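Local coordinates for indole-3-pyruvate decarboxylase (PDB 2NXW), which catalyses the thiamine diphosphate- and metal-dependent decarboxylation of indole-3-pyruvate and phenylpyruvate to their aldehydes, the former a step in auxin biosynthesis, at residues P225-R235 / V251-L262; G72-R80 / A102-V113. All coordinates share one frame; numbering follows the deposited sequence.

Contact 1: P225-R235 / V251-L262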
loop_
_atom_site.group_PDB
_atom_site.type_symbol
_atom_site.label_atom_id
_atom_site.label_comp_id
_atom_site.label_asym_id
_atom_site.label_seq_id
_atom_site.Cartn_x
_atom_site.Cartn_y
_atom_site.Cartn_z
ATOM N N PRO A 225 10.136 2.255 -39.697
ATOM C CA PRO A 225 8.881 2.461 -38.979
ATOM C C PRO A 225 7.946 1.272 -39.152
ATOM O O PRO A 225 8.002 0.560 -40.156
ATOM C CB PRO A 225 8.324 3.728 -39.619
ATOM C CG PRO A 225 8.802 3.611 -41.041
ATOM C CD PRO A 225 10.235 3.152 -40.864
ATOM N N VAL A 226 7.095 1.059 -38.156
ATOM C CA VAL A 226 6.132 -0.026 -38.192
ATOM C C VAL A 226 4.821 0.439 -37.579
ATOM O O VAL A 226 4.819 1.053 -36.511
ATOM C CB VAL A 226 6.623 -1.249 -37.379
ATOM C CG1 VAL A 226 5.506 -2.292 -37.287
ATOM C CG2 VAL A 226 7.869 -1.834 -38.013
ATOM N N LEU A 227 3.713 0.157 -38.260
ATOM C CA LEU A 227 2.396 0.501 -37.727
ATOM C C LEU A 227 1.785 -0.790 -37.181
ATOM O O LEU A 227 1.623 -1.760 -37.921
ATOM C CB LEU A 227 1.468 1.072 -38.812
ATOM C CG LEU A 227 0.009 1.234 -38.355
ATOM C CD1 LEU A 227 -0.059 2.332 -37.301
ATOM C CD2 LEU A 227 -0.893 1.590 -39.522
ATOM N N MET A 228 1.482 -0.808 -35.884
ATOM C CA MET A 228 0.851 -1.972 -35.255
ATOM C C MET A 228 -0.623 -1.666 -35.002
ATOM O O MET A 228 -0.963 -0.663 -34.368
ATOM C CB MET A 228 1.534 -2.318 -33.931
ATOM C CG MET A 228 2.971 -2.763 -34.081
ATOM S SD MET A 228 3.487 -3.826 -32.705
ATOM C CE MET A 228 2.796 -5.382 -33.241
ATOM N N VAL A 229 -1.498 -2.522 -35.524
ATOM C CA VAL A 229 -2.937 -2.353 -35.360
ATOM C C VAL A 229 -3.329 -3.257 -34.197
ATOM O O VAL A 229 -3.135 -4.476 -34.234
ATOM C CB VAL A 229 -3.663 -2.714 -36.667
ATOM C CG1 VAL A 229 -5.166 -2.631 -36.481
ATOM C CG2 VAL A 229 -3.210 -1.747 -37.762
ATOM N N CYS A 230 -3.900 -2.642 -33.168
ATOM C CA CYS A 230 -4.174 -3.343 -31.926
ATOM C C CYS A 230 -5.611 -3.381 -31.405
ATOM O O CYS A 230 -6.542 -2.959 -32.094
ATOM C CB CYS A 230 -3.213 -2.762 -30.885
ATOM S SG CYS A 230 -1.544 -2.387 -31.600
ATOM N N VAL A 231 -5.773 -3.857 -30.170
ATOM C CA VAL A 231 -7.098 -4.058 -29.580
ATOM C C VAL A 231 -8.090 -2.898 -29.628
ATOM O O VAL A 231 -9.249 -3.104 -29.975
ATOM C CB VAL A 231 -6.986 -4.612 -28.113
ATOM C CG1 VAL A 231 -6.569 -3.529 -27.152
ATOM C CG2 VAL A 231 -8.303 -5.234 -27.691
ATOM N N GLU A 232 -7.663 -1.683 -29.304
ATOM C CA GLU A 232 -8.611 -0.571 -29.338
ATOM C C GLU A 232 -9.204 -0.306 -30.724
ATOM O O GLU A 232 -10.317 0.207 -30.838
ATOM C CB GLU A 232 -7.972 0.709 -28.799
ATOM C CG GLU A 232 -7.680 0.677 -27.303
ATOM C CD GLU A 232 -7.276 2.039 -26.772
ATOM O OE1 GLU A 232 -6.672 2.807 -27.545
ATOM O OE2 GLU A 232 -7.557 2.334 -25.589
ATOM N N VAL A 233 -8.474 -0.656 -31.777
ATOM C CA VAL A 233 -8.981 -0.449 -33.129
ATOM C C VAL A 233 -10.218 -1.323 -33.313
ATOM O O VAL A 233 -11.216 -0.892 -33.892
ATOM C CB VAL A 233 -7.922 -0.811 -34.184
ATOM C CG1 VAL A 233 -8.538 -0.752 -35.598
ATOM C CG2 VAL A 233 -6.743 0.172 -34.089
ATOM N N ARG A 234 -10.158 -2.549 -32.808
ATOM C CA ARG A 234 -11.313 -3.434 -32.915
ATOM C C ARG A 234 -12.425 -2.992 -31.964
ATOM O O ARG A 234 -13.586 -2.881 -32.361
ATOM C CB ARG A 234 -10.932 -4.878 -32.583
ATOM C CG ARG A 234 -12.089 -5.844 -32.808
ATOM C CD ARG A 234 -11.887 -7.161 -32.097
ATOM N NE ARG A 234 -10.620 -7.793 -32.437
ATOM C CZ ARG A 234 -10.290 -8.219 -33.651
ATOM N NH1 ARG A 234 -11.139 -8.083 -34.660
ATOM N NH2 ARG A 234 -9.111 -8.788 -33.848
ATOM N N ARG A 235 -12.074 -2.726 -30.709
ATOM C CA ARG A 235 -13.089 -2.345 -29.725
ATOM C C ARG A 235 -13.897 -1.116 -30.128
ATOM O O ARG A 235 -15.117 -1.082 -29.938
ATOM C CB ARG A 235 -12.442 -2.102 -28.359
ATOM C CG ARG A 235 -11.751 -3.330 -27.752
ATOM C CD ARG A 235 -12.717 -4.468 -27.419
ATOM N NE ARG A 235 -12.014 -5.527 -26.693
ATOM C CZ ARG A 235 -11.735 -6.736 -27.174
ATOM N NH1 ARG A 235 -12.107 -7.083 -28.402
ATOM N NH2 ARG A 235 -11.052 -7.595 -26.430
ATOM N N VAL A 251 3.812 2.670 -44.314
ATOM C CA VAL A 251 4.802 1.908 -43.557
ATOM C C VAL A 251 4.307 0.482 -43.344
ATOM O O VAL A 251 3.118 0.207 -43.481
ATOM C CB VAL A 251 5.099 2.557 -42.173
ATOM C CG1 VAL A 251 5.529 4.009 -42.366
ATOM C CG2 VAL A 251 3.871 2.489 -41.273
ATOM N N PRO A 252 5.222 -0.455 -43.040
ATOM C CA PRO A 252 4.837 -1.853 -42.813
ATOM C C PRO A 252 3.776 -1.970 -41.725
ATOM O O PRO A 252 3.832 -1.265 -40.714
ATOM C CB PRO A 252 6.152 -2.507 -42.404
ATOM C CG PRO A 252 7.154 -1.749 -43.223
ATOM C CD PRO A 252 6.691 -0.314 -43.057
ATOM N N VAL A 253 2.819 -2.866 -41.947
ATOM C CA VAL A 253 1.716 -3.082 -41.021
ATOM C C VAL A 253 1.799 -4.450 -40.358
ATOM O O VAL A 253 2.083 -5.451 -41.019
ATOM C CB VAL A 253 0.376 -2.992 -41.769
ATOM C CG1 VAL A 253 -0.784 -3.194 -40.807
ATOM C CG2 VAL A 253 0.263 -1.640 -42.462
ATOM N N VAL A 254 1.533 -4.483 -39.057
ATOM C CA VAL A 254 1.540 -5.719 -38.274
ATOM C C VAL A 254 0.399 -5.627 -37.256
ATOM O O VAL A 254 -0.020 -4.533 -36.888
ATOM C CB VAL A 254 2.885 -5.879 -37.507
ATOM C CG1 VAL A 254 2.860 -7.110 -36.608
ATOM C CG2 VAL A 254 4.033 -5.976 -38.497
ATOM N N THR A 255 -0.143 -6.756 -36.817
ATOM C CA THR A 255 -1.192 -6.692 -35.801
ATOM C C THR A 255 -0.704 -7.347 -34.528
ATOM O O THR A 255 0.239 -8.135 -34.557
ATOM C CB THR A 255 -2.492 -7.440 -36.215
ATOM O OG1 THR A 255 -2.175 -8.793 -36.564
ATOM C CG2 THR A 255 -3.163 -6.759 -37.385
ATOM N N THR A 256 -1.309 -6.979 -33.406
ATOM C CA THR A 256 -0.996 -7.629 -32.139
ATOM C C THR A 256 -1.966 -8.808 -32.082
ATOM O O THR A 256 -2.835 -8.942 -32.946
ATOM C CB THR A 256 -1.294 -6.737 -30.932
ATOM O OG1 THR A 256 -2.660 -6.309 -30.989
ATOM C CG2 THR A 256 -0.346 -5.548 -30.905
ATOM N N PHE A 257 -1.839 -9.658 -31.069
ATOM C CA PHE A 257 -2.744 -10.799 -30.953
ATOM C C PHE A 257 -4.210 -10.366 -30.926
ATOM O O PHE A 257 -5.056 -10.964 -31.596
ATOM C CB PHE A 257 -2.442 -11.600 -29.683
ATOM C CG PHE A 257 -3.406 -12.717 -29.445
ATOM C CD1 PHE A 257 -3.359 -13.872 -30.219
ATOM C CD2 PHE A 257 -4.407 -12.592 -28.489
ATOM C CE1 PHE A 257 -4.300 -14.885 -30.042
ATOM C CE2 PHE A 257 -5.355 -13.598 -28.309
ATOM C CZ PHE A 257 -5.297 -14.745 -29.088
ATOM N N MET A 258 -4.521 -9.335 -30.143
ATOM C CA MET A 258 -5.897 -8.859 -30.049
ATOM C C MET A 258 -6.337 -8.089 -31.288
ATOM O O MET A 258 -7.515 -7.754 -31.427
ATOM C CB MET A 258 -6.084 -7.987 -28.808
ATOM C CG MET A 258 -5.898 -8.725 -27.497
ATOM S SD MET A 258 -7.375 -9.601 -26.913
ATOM C CE MET A 258 -6.630 -10.947 -25.918
ATOM N N GLY A 259 -5.395 -7.807 -32.186
ATOM C CA GLY A 259 -5.745 -7.113 -33.412
ATOM C C GLY A 259 -5.768 -8.089 -34.583
ATOM O O GLY A 259 -6.012 -7.693 -35.719
ATOM N N ARG A 260 -5.517 -9.366 -34.297
ATOM C CA ARG A 260 -5.475 -10.409 -35.322
ATOM C C ARG A 260 -6.729 -10.423 -36.193
ATOM O O ARG A 260 -7.848 -10.479 -35.688
ATOM C CB ARG A 260 -5.277 -11.773 -34.648
ATOM C CG ARG A 260 -4.992 -12.956 -35.570
ATOM C CD ARG A 260 -4.414 -14.105 -34.735
ATOM N NE ARG A 260 -4.307 -15.382 -35.443
ATOM C CZ ARG A 260 -5.344 -16.157 -35.750
ATOM N NH1 ARG A 260 -6.571 -15.784 -35.419
ATOM N NH2 ARG A 260 -5.152 -17.319 -36.364
ATOM N N GLY A 261 -6.537 -10.359 -37.509
ATOM C CA GLY A 261 -7.672 -10.366 -38.414
ATOM C C GLY A 261 -8.032 -8.996 -38.959
ATOM O O GLY A 261 -8.667 -8.882 -40.006
ATOM N N LEU A 262 -7.636 -7.945 -38.249
ATOM C CA LEU A 262 -7.931 -6.584 -38.693
ATOM C C LEU A 262 -7.185 -6.266 -39.994
ATOM O O LEU A 262 -6.060 -6.715 -40.196
ATOM C CB LEU A 262 -7.529 -5.579 -37.604
ATOM C CG LEU A 262 -8.373 -5.559 -36.326
ATOM C CD1 LEU A 262 -7.725 -4.618 -35.305
ATOM C CD2 LEU A 262 -9.799 -5.121 -36.653
#
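The parallel strand pair of a beta-alpha-beta unit joins Leu227, Met228 and Val229 to Val253, Val254 and Thr255. Leu227 N gives a nearly straight bond to Pro252 O (2.8 Å), Leu227 O accepts from Val254 N, Val229 N reaches Val254 O, and Val229 O takes the longer bond from Thr256 N (3.2 Å). Val251 CG2 packs on Leu227 CB on the face bearing Leu227 and Val229; on the other face Met228, bent at chi3 (81°), lays CE beside Val254 CG1 (3.8 Å). The strands belong to the central domain of this TPP-enzyme family, with 253-255 at the edge of its mixed sheet and helix 239-249 packed over Leu227, Val229 and Val253. From the loop after strand 253-255, Leu262 CD1 presses tightly on Val229 CG1 (3.4 Å). Arg234 reaches the 3-10 segment 257-259 and the type II turn after it: NE and NH2 (3.1 Å) both hold Met258 O side-on. NH2 also binds Arg260 O (2.8 Å) from above its carbonyl plane, and Leu262 CG lies over one guanidinium face. A leucine in place of Arg234 would probably leave both carbonyls without these donors and this connection less firmly tied to helix 231-235.

Contact 2: G72-R80 / A102-V113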
loop_
_atom_site.group_PDB
_atom_site.type_symbol
_atom_site.label_atom_id
_atom_site.label_comp_id
_atom_site.label_asym_id
_atom_site.label_seq_id
_atom_site.Cartn_x
_atom_site.Cartn_y
_atom_site.Cartn_z
ATOM N N GLY A 72 -19.482 -14.355 -16.158
ATOM C CA GLY A 72 -18.536 -13.314 -16.516
ATOM C C GLY A 72 -17.856 -13.557 -17.852
ATOM O O GLY A 72 -17.746 -12.646 -18.680
ATOM N N PHE A 73 -17.402 -14.787 -18.076
ATOM C CA PHE A 73 -16.741 -15.117 -19.334
ATOM C C PHE A 73 -17.690 -14.994 -20.534
ATOM O O PHE A 73 -17.281 -14.537 -21.606
ATOM C CB PHE A 73 -16.186 -16.549 -19.294
ATOM C CG PHE A 73 -15.045 -16.759 -18.312
ATOM C CD1 PHE A 73 -13.989 -15.847 -18.223
ATOM C CD2 PHE A 73 -14.996 -17.918 -17.536
ATOM C CE1 PHE A 73 -12.895 -16.096 -17.374
ATOM C CE2 PHE A 73 -13.912 -18.179 -16.691
ATOM C CZ PHE A 73 -12.860 -17.270 -16.609
ATOM N N ALA A 74 -18.939 -15.426 -20.354
ATOM C CA ALA A 74 -19.928 -15.360 -21.424
ATOM C C ALA A 74 -20.232 -13.901 -21.754
ATOM O O ALA A 74 -20.301 -13.543 -22.923
ATOM C CB ALA A 74 -21.203 -16.078 -21.003
ATOM N N ALA A 75 -20.385 -13.065 -20.726
ATOM C CA ALA A 75 -20.669 -11.645 -20.964
ATOM C C ALA A 75 -19.486 -10.991 -21.682
ATOM O O ALA A 75 -19.661 -10.166 -22.588
ATOM C CB ALA A 75 -20.948 -10.933 -19.643
ATOM N N ASP A 76 -18.272 -11.347 -21.265
ATOM C CA ASP A 76 -17.066 -10.828 -21.888
ATOM C C ASP A 76 -17.064 -11.246 -23.364
ATOM O O ASP A 76 -16.853 -10.432 -24.258
ATOM C CB ASP A 76 -15.854 -11.411 -21.147
ATOM C CG ASP A 76 -14.525 -10.899 -21.673
ATOM O OD1 ASP A 76 -14.499 -10.101 -22.633
ATOM O OD2 ASP A 76 -13.490 -11.306 -21.097
ATOM N N ALA A 77 -17.303 -12.529 -23.620
ATOM C CA ALA A 77 -17.327 -13.029 -24.989
ATOM C C ALA A 77 -18.376 -12.335 -25.855
ATOM O O ALA A 77 -18.122 -12.068 -27.029
ATOM C CB ALA A 77 -17.566 -14.528 -24.986
ATOM N N ALA A 78 -19.552 -12.077 -25.291
ATOM C CA ALA A 78 -20.613 -11.396 -26.034
ATOM C C ALA A 78 -20.167 -9.984 -26.400
ATOM O O ALA A 78 -20.426 -9.498 -27.514
ATOM C CB ALA A 78 -21.886 -11.353 -25.205
ATOM N N ALA A 79 -19.481 -9.325 -25.471
ATOM C CA ALA A 79 -18.992 -7.974 -25.718
ATOM C C ALA A 79 -17.969 -8.006 -26.844
ATOM O O ALA A 79 -18.011 -7.196 -27.768
ATOM C CB ALA A 79 -18.357 -7.405 -24.449
ATOM N N ARG A 80 -17.048 -8.961 -26.780
ATOM C CA ARG A 80 -16.021 -9.072 -27.800
ATOM C C ARG A 80 -16.604 -9.434 -29.154
ATOM O O ARG A 80 -16.161 -8.921 -30.181
ATOM C CB ARG A 80 -15.006 -10.148 -27.408
ATOM C CG ARG A 80 -14.244 -9.843 -26.144
ATOM C CD ARG A 80 -13.140 -10.873 -25.913
ATOM N NE ARG A 80 -12.676 -10.845 -24.534
ATOM C CZ ARG A 80 -11.479 -11.261 -24.137
ATOM N NH1 ARG A 80 -10.604 -11.724 -25.022
ATOM N NH2 ARG A 80 -11.171 -11.243 -22.850
ATOM N N ALA A 102 -13.230 -13.483 -13.697
ATOM C CA ALA A 102 -13.700 -13.224 -15.057
ATOM C C ALA A 102 -13.710 -11.727 -15.355
ATOM O O ALA A 102 -13.376 -11.305 -16.467
ATOM C CB ALA A 102 -15.100 -13.809 -15.253
ATOM N N VAL A 103 -14.079 -10.927 -14.358
ATOM C CA VAL A 103 -14.121 -9.479 -14.556
ATOM C C VAL A 103 -12.714 -8.903 -14.694
ATOM O O VAL A 103 -12.482 -8.019 -15.538
ATOM C CB VAL A 103 -14.906 -8.795 -13.415
ATOM C CG1 VAL A 103 -14.837 -7.268 -13.549
ATOM C CG2 VAL A 103 -16.364 -9.265 -13.474
ATOM N N ALA A 104 -11.771 -9.403 -13.892
ATOM C CA ALA A 104 -10.381 -8.944 -13.986
ATOM C C ALA A 104 -9.839 -9.282 -15.380
ATOM O O ALA A 104 -9.109 -8.492 -15.981
ATOM C CB ALA A 104 -9.518 -9.607 -12.896
ATOM N N GLY A 105 -10.215 -10.454 -15.904
ATOM C CA GLY A 105 -9.777 -10.841 -17.232
ATOM C C GLY A 105 -10.314 -9.901 -18.298
ATOM O O GLY A 105 -9.608 -9.554 -19.239
ATOM N N ALA A 106 -11.572 -9.495 -18.141
ATOM C CA ALA A 106 -12.203 -8.570 -19.086
ATOM C C ALA A 106 -11.487 -7.220 -19.004
ATOM O O ALA A 106 -11.223 -6.579 -20.027
ATOM C CB ALA A 106 -13.674 -8.405 -18.746
ATOM N N TYR A 107 -11.157 -6.798 -17.786
ATOM C CA TYR A 107 -10.440 -5.537 -17.617
ATOM C C TYR A 107 -9.080 -5.637 -18.322
ATOM O O TYR A 107 -8.695 -4.767 -19.103
ATOM C CB TYR A 107 -10.223 -5.233 -16.131
ATOM C CG TYR A 107 -9.604 -3.875 -15.863
ATOM C CD1 TYR A 107 -10.372 -2.829 -15.348
ATOM C CD2 TYR A 107 -8.261 -3.634 -16.131
ATOM C CE1 TYR A 107 -9.805 -1.574 -15.106
ATOM C CE2 TYR A 107 -7.687 -2.381 -15.894
ATOM C CZ TYR A 107 -8.465 -1.362 -15.382
ATOM O OH TYR A 107 -7.894 -0.121 -15.141
ATOM N N ALA A 108 -8.371 -6.734 -18.065
ATOM C CA ALA A 108 -7.063 -6.943 -18.646
ATOM C C ALA A 108 -7.061 -6.916 -20.171
ATOM O O ALA A 108 -6.085 -6.478 -20.784
ATOM C CB ALA A 108 -6.493 -8.281 -18.155
ATOM N N GLU A 109 -8.144 -7.392 -20.782
ATOM C CA GLU A 109 -8.203 -7.448 -22.234
ATOM C C GLU A 109 -9.148 -6.441 -22.877
ATOM O O GLU A 109 -9.625 -6.635 -23.997
ATOM C CB GLU A 109 -8.470 -8.900 -22.672
ATOM C CG GLU A 109 -7.301 -9.789 -22.181
ATOM C CD GLU A 109 -7.378 -11.259 -22.547
ATOM O OE1 GLU A 109 -8.475 -11.773 -22.829
ATOM O OE2 GLU A 109 -6.308 -11.915 -22.524
ATOM N N LYS A 110 -9.388 -5.359 -22.144
ATOM C CA LYS A 110 -10.197 -4.241 -22.640
ATOM C C LYS A 110 -11.578 -4.613 -23.177
ATOM O O LYS A 110 -11.950 -4.213 -24.279
ATOM C CB LYS A 110 -9.394 -3.498 -23.722
ATOM C CG LYS A 110 -8.134 -2.785 -23.191
ATOM C CD LYS A 110 -8.417 -1.372 -22.693
ATOM C CE LYS A 110 -8.548 -0.409 -23.857
ATOM N NZ LYS A 110 -8.666 1.026 -23.418
ATOM N N SER A 111 -12.342 -5.352 -22.380
ATOM C CA SER A 111 -13.694 -5.764 -22.775
ATOM C C SER A 111 -14.656 -5.155 -21.757
ATOM O O SER A 111 -14.552 -5.421 -20.553
ATOM C CB SER A 111 -13.810 -7.291 -22.773
ATOM O OG SER A 111 -15.096 -7.682 -23.216
ATOM N N PRO A 112 -15.608 -4.333 -22.227
ATOM C CA PRO A 112 -16.572 -3.672 -21.345
ATOM C C PRO A 112 -17.731 -4.498 -20.827
ATOM O O PRO A 112 -18.841 -4.461 -21.378
ATOM C CB PRO A 112 -17.029 -2.485 -22.185
ATOM C CG PRO A 112 -17.107 -3.075 -23.541
ATOM C CD PRO A 112 -15.817 -3.920 -23.629
ATOM N N VAL A 113 -17.467 -5.243 -19.763
ATOM C CA VAL A 113 -18.498 -6.045 -19.133
ATOM C C VAL A 113 -19.145 -5.199 -18.051
ATOM O O VAL A 113 -18.462 -4.665 -17.174
ATOM C CB VAL A 113 -17.921 -7.329 -18.475
ATOM C CG1 VAL A 113 -18.998 -8.019 -17.646
ATOM C CG2 VAL A 113 -17.396 -8.277 -19.559
HETATM O O HOH W 1 -16.302 -10.590 -17.346
HETATM O O HOH W 2 -13.073 -12.726 -18.871
#
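Asp76 holds CG opposite its own backbone N (chi1 -178°), which carries the carboxylate off helix 68-82 to meet Ser111, whose OG is also anti to N and donates to Asp76 OD1. OD1 is less surely placed, so this bond is tentative. Both lie in the N-terminal TPP-binding domain, where the segments 72-80 and 102-108 of helices 68-82 and 100-108 run at 24°, with axes 9.0 Å apart at closest approach, and a Schellman motif with Lys110 at C-prime ends the second helix and turns the chain toward strand 113-119. Gly72 permits the close approach at one end: Ala102 CB sits 3.7 Å from Gly72 CA, where a side chain would collide with it. The same methyl lies over one face of the Phe73 ring in a CH-pi contact, offset toward the rim. Farther along helix 68-82, Val113 CG2 rests against Asp76 CA (3.5 Å), and CG1 against Ala75 CB. Arg80, extended from CG to NE, completes a buried salt-bridge network. It turns NE to Asp76 OD1 and NH2 to Asp76 OD2 (2.9 Å), the latter on the syn side; the NE bond shares the uncertainty of OD1, but together the two would hold the guanidinium against the carboxylate. Across the contact NH2 also meets Glu109 OE1 at 2.7 Å, near the guanidinium plane and on the anti lone pair, with the two flat groups 68° apart. Glu109 OE2 is bound by the backbone N of Tyr420 and Tyr421, so both of its oxygens are engaged. Two waters bridge the helices beside this network: one donates to Gly72 O and, weakly, to Ala102 O, and the other gives its hydrogens to Asp76 OD2 (2.7 Å) and Ala102 O (2.8 Å).

In the fold
From the N terminus, contact 2 comes first: helix 68-82 is rejoined by helix 100-108 and the start of strand 113-119 after a loop holding strand 86-90 and helix 94-97. Contact 1 opens only later, when strand 225-229 leads through helix 239-249 back to strand 253-255. The two closures are in series, neither nested nor crossed, and lie in different domains, the N-terminal TPP-binding and the central one. Their centres are 20 Å apart, yet their edges touch: Lys110, just past helix 100-108, meets Glu232 in a salt bridge through NZ and probably accepts a hydrogen bond from Arg235 through its carbonyl, while Met258 packs on Glu109.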